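Local atomic coordinates of bartonella effector protein (Bep) substrate of VirB T4SS (Bartonella clarridgeiae, PDB entry 4YK2), a protein that is probably delivered into host cells by the VirB type IV secretion system, its BID domain, the present fragment, probably serving as part of the secretion signal. Residues A56-Q61 / K70-T75. Residues are numbered along the deposited sequence; the frame is centred on the assembly and turned at random. Where two conformers were deposited one is given.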
loop_
_atom_site.group_PDB
_atom_site.type_symbol
_atom_site.label_atom_id
_atom_site.label_comp_id
_atom_site.label_asym_id
_atom_site.label_seq_id
_atom_site.Cartn_x
_atom_site.Cartn_y
_atom_site.Cartn_z
ATOM N N ALA A 56 -1.997 3.520 7.453
ATOM C CA ALA A 56 -2.683 4.808 7.251
ATOM C C ALA A 56 -1.726 6.007 7.356
ATOM O O ALA A 56 -1.769 6.920 6.530
ATOM C CB ALA A 56 -3.846 4.966 8.264
ATOM N N ASN A 57 -0.864 6.009 8.370
ATOM C CA ASN A 57 0.100 7.099 8.523
ATOM C C ASN A 57 0.954 7.250 7.272
ATOM O O ASN A 57 1.096 8.351 6.730
ATOM C CB ASN A 57 1.020 6.871 9.732
ATOM C CG ASN A 57 0.289 6.991 11.065
ATOM O OD1 ASN A 57 -0.846 7.449 11.136
ATOM N ND2 ASN A 57 0.960 6.587 12.132
ATOM N N GLN A 58 1.520 6.136 6.825
ATOM C CA GLN A 58 2.437 6.148 5.693
ATOM C C GLN A 58 1.734 6.552 4.401
ATOM O O GLN A 58 2.321 7.225 3.554
ATOM C CB GLN A 58 3.099 4.774 5.519
ATOM C CG GLN A 58 4.222 4.473 6.535
ATOM C CD GLN A 58 3.686 4.203 7.941
ATOM O OE1 GLN A 58 2.551 3.761 8.119
ATOM N NE2 GLN A 58 4.500 4.499 8.939
ATOM N N LEU A 59 0.489 6.117 4.234
ATOM C CA LEU A 59 -0.277 6.478 3.035
ATOM C C LEU A 59 -0.533 7.984 2.961
ATOM O O LEU A 59 -0.409 8.597 1.898
ATOM C CB LEU A 59 -1.608 5.716 2.999
ATOM C CG LEU A 59 -1.377 4.207 2.876
ATOM C CD1 LEU A 59 -2.642 3.391 3.120
ATOM C CD2 LEU A 59 -0.771 3.893 1.502
ATOM N N SER A 60 -0.876 8.585 4.095
ATOM C CA SER A 60 -1.136 10.021 4.119
ATOM C C SER A 60 0.164 10.814 3.935
ATOM O O SER A 60 0.169 11.912 3.358
ATOM C CB SER A 60 -1.833 10.409 5.421
ATOM O OG SER A 60 -3.206 10.030 5.386
ATOM N N GLN A 61 1.263 10.244 4.415
ATOM C CA GLN A 61 2.589 10.838 4.253
ATOM C C GLN A 61 2.970 10.851 2.770
ATOM O O GLN A 61 3.478 11.845 2.238
ATOM C CB GLN A 61 3.623 10.043 5.067
ATOM C CG GLN A 61 5.082 10.499 4.889
ATOM C CD GLN A 61 6.036 9.685 5.765
ATOM O OE1 GLN A 61 5.598 8.896 6.593
ATOM N NE2 GLN A 61 7.335 9.864 5.570
ATOM N N LYS A 70 9.746 5.704 -1.944
ATOM C CA LYS A 70 10.896 4.821 -2.050
ATOM C C LYS A 70 11.347 4.310 -0.668
ATOM O O LYS A 70 11.610 3.115 -0.489
ATOM C CB LYS A 70 12.049 5.530 -2.763
ATOM C CG LYS A 70 13.254 4.621 -3.027
ATOM C CD LYS A 70 14.430 5.388 -3.613
ATOM C CE LYS A 70 15.535 4.440 -4.045
ATOM N NZ LYS A 70 16.530 5.115 -4.928
ATOM N N ILE A 71 11.417 5.214 0.304
ATOM C CA ILE A 71 11.881 4.874 1.654
ATOM C C ILE A 71 10.910 3.923 2.353
ATOM O O ILE A 71 11.298 2.896 2.910
ATOM C CB ILE A 71 12.081 6.155 2.494
ATOM C CG1 ILE A 71 13.366 6.866 2.063
ATOM C CG2 ILE A 71 12.145 5.821 3.986
ATOM C CD1 ILE A 71 13.459 8.314 2.535
ATOM N N ILE A 72 9.635 4.275 2.314
ATOM C CA ILE A 72 8.597 3.448 2.898
ATOM C C ILE A 72 8.531 2.056 2.247
ATOM O O ILE A 72 8.432 1.048 2.952
ATOM C CB ILE A 72 7.261 4.191 2.827
ATOM C CG1 ILE A 72 7.292 5.355 3.837
ATOM C CG2 ILE A 72 6.098 3.243 3.122
ATOM C CD1 ILE A 72 6.209 6.424 3.619
ATOM N N SER A 73 8.640 1.999 0.919
ATOM C CA SER A 73 8.577 0.736 0.176
ATOM C C SER A 73 9.728 -0.197 0.486
ATOM O O SER A 73 9.539 -1.408 0.592
ATOM C CB SER A 73 8.559 1.004 -1.340
ATOM O OG SER A 73 7.356 1.664 -1.679
ATOM N N ASN A 74 10.924 0.366 0.598
ATOM C CA ASN A 74 12.121 -0.391 0.956
ATOM C C ASN A 74 11.994 -1.019 2.338
ATOM O O ASN A 74 12.370 -2.173 2.559
ATOM C CB ASN A 74 13.355 0.509 0.920
ATOM C CG ASN A 74 14.612 -0.221 1.318
ATOM O OD1 ASN A 74 15.145 -1.021 0.547
ATOM N ND2 ASN A 74 15.100 0.045 2.525
ATOM N N THR A 75 11.476 -0.243 3.285
ATOM C CA THR A 75 11.249 -0.766 4.633
ATOM C C THR A 75 10.210 -1.881 4.597
ATOM O O THR A 75 10.368 -2.910 5.250
ATOM C CB THR A 75 10.790 0.333 5.612
ATOM O OG1 THR A 75 11.855 1.276 5.790
ATOM C CG2 THR A 75 10.415 -0.280 6.966
#
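A helical hairpin within the BID domain, a four-helix bundle topped with a hook, brings Ile72 of helix 69-78 against Gln58 and Gln61 of helix 56-64. The two segments run roughly antiparallel, and the nearest pair of CA atoms across them is that of Gln58 and Ile72, 7.3 Å apart. The interface between them is small, 131 Å² summed over both sides, and the contacts are those of van der Waals packing, with the buried Ile72 reaching toward two partly exposed glutamines one helical turn apart. Its delta methyl does most of the touching: CD1 projects across the gap and meets both glutamines. On Gln58 the CB and CG methylenes and the carbonyl O together face the isoleucine: CB and O each lie 4.0 Å from Ile72 CD1, and CG is 4.1 Å from Ile72 CG2, so both branches of the isoleucine are used. A bend at chi2 (72°) then turns the Gln58 amide away from helix 69-78, while the same side chain also touches Phe83, in the loop after helix 69-78. Gln61 behaves differently. Its CG is anti to the backbone N (chi1 175°) and the chain stays straight, carrying the amide out toward the second helix; Phe68, just before that helix, touches this side chain as well. The methyl sits over the flat face of the Gln61 amide, as near-equal separations attest: Ile72 CD1 is 3.9 Å from both CD and OE1 of Gln61, and 4.1 Å from its NE2.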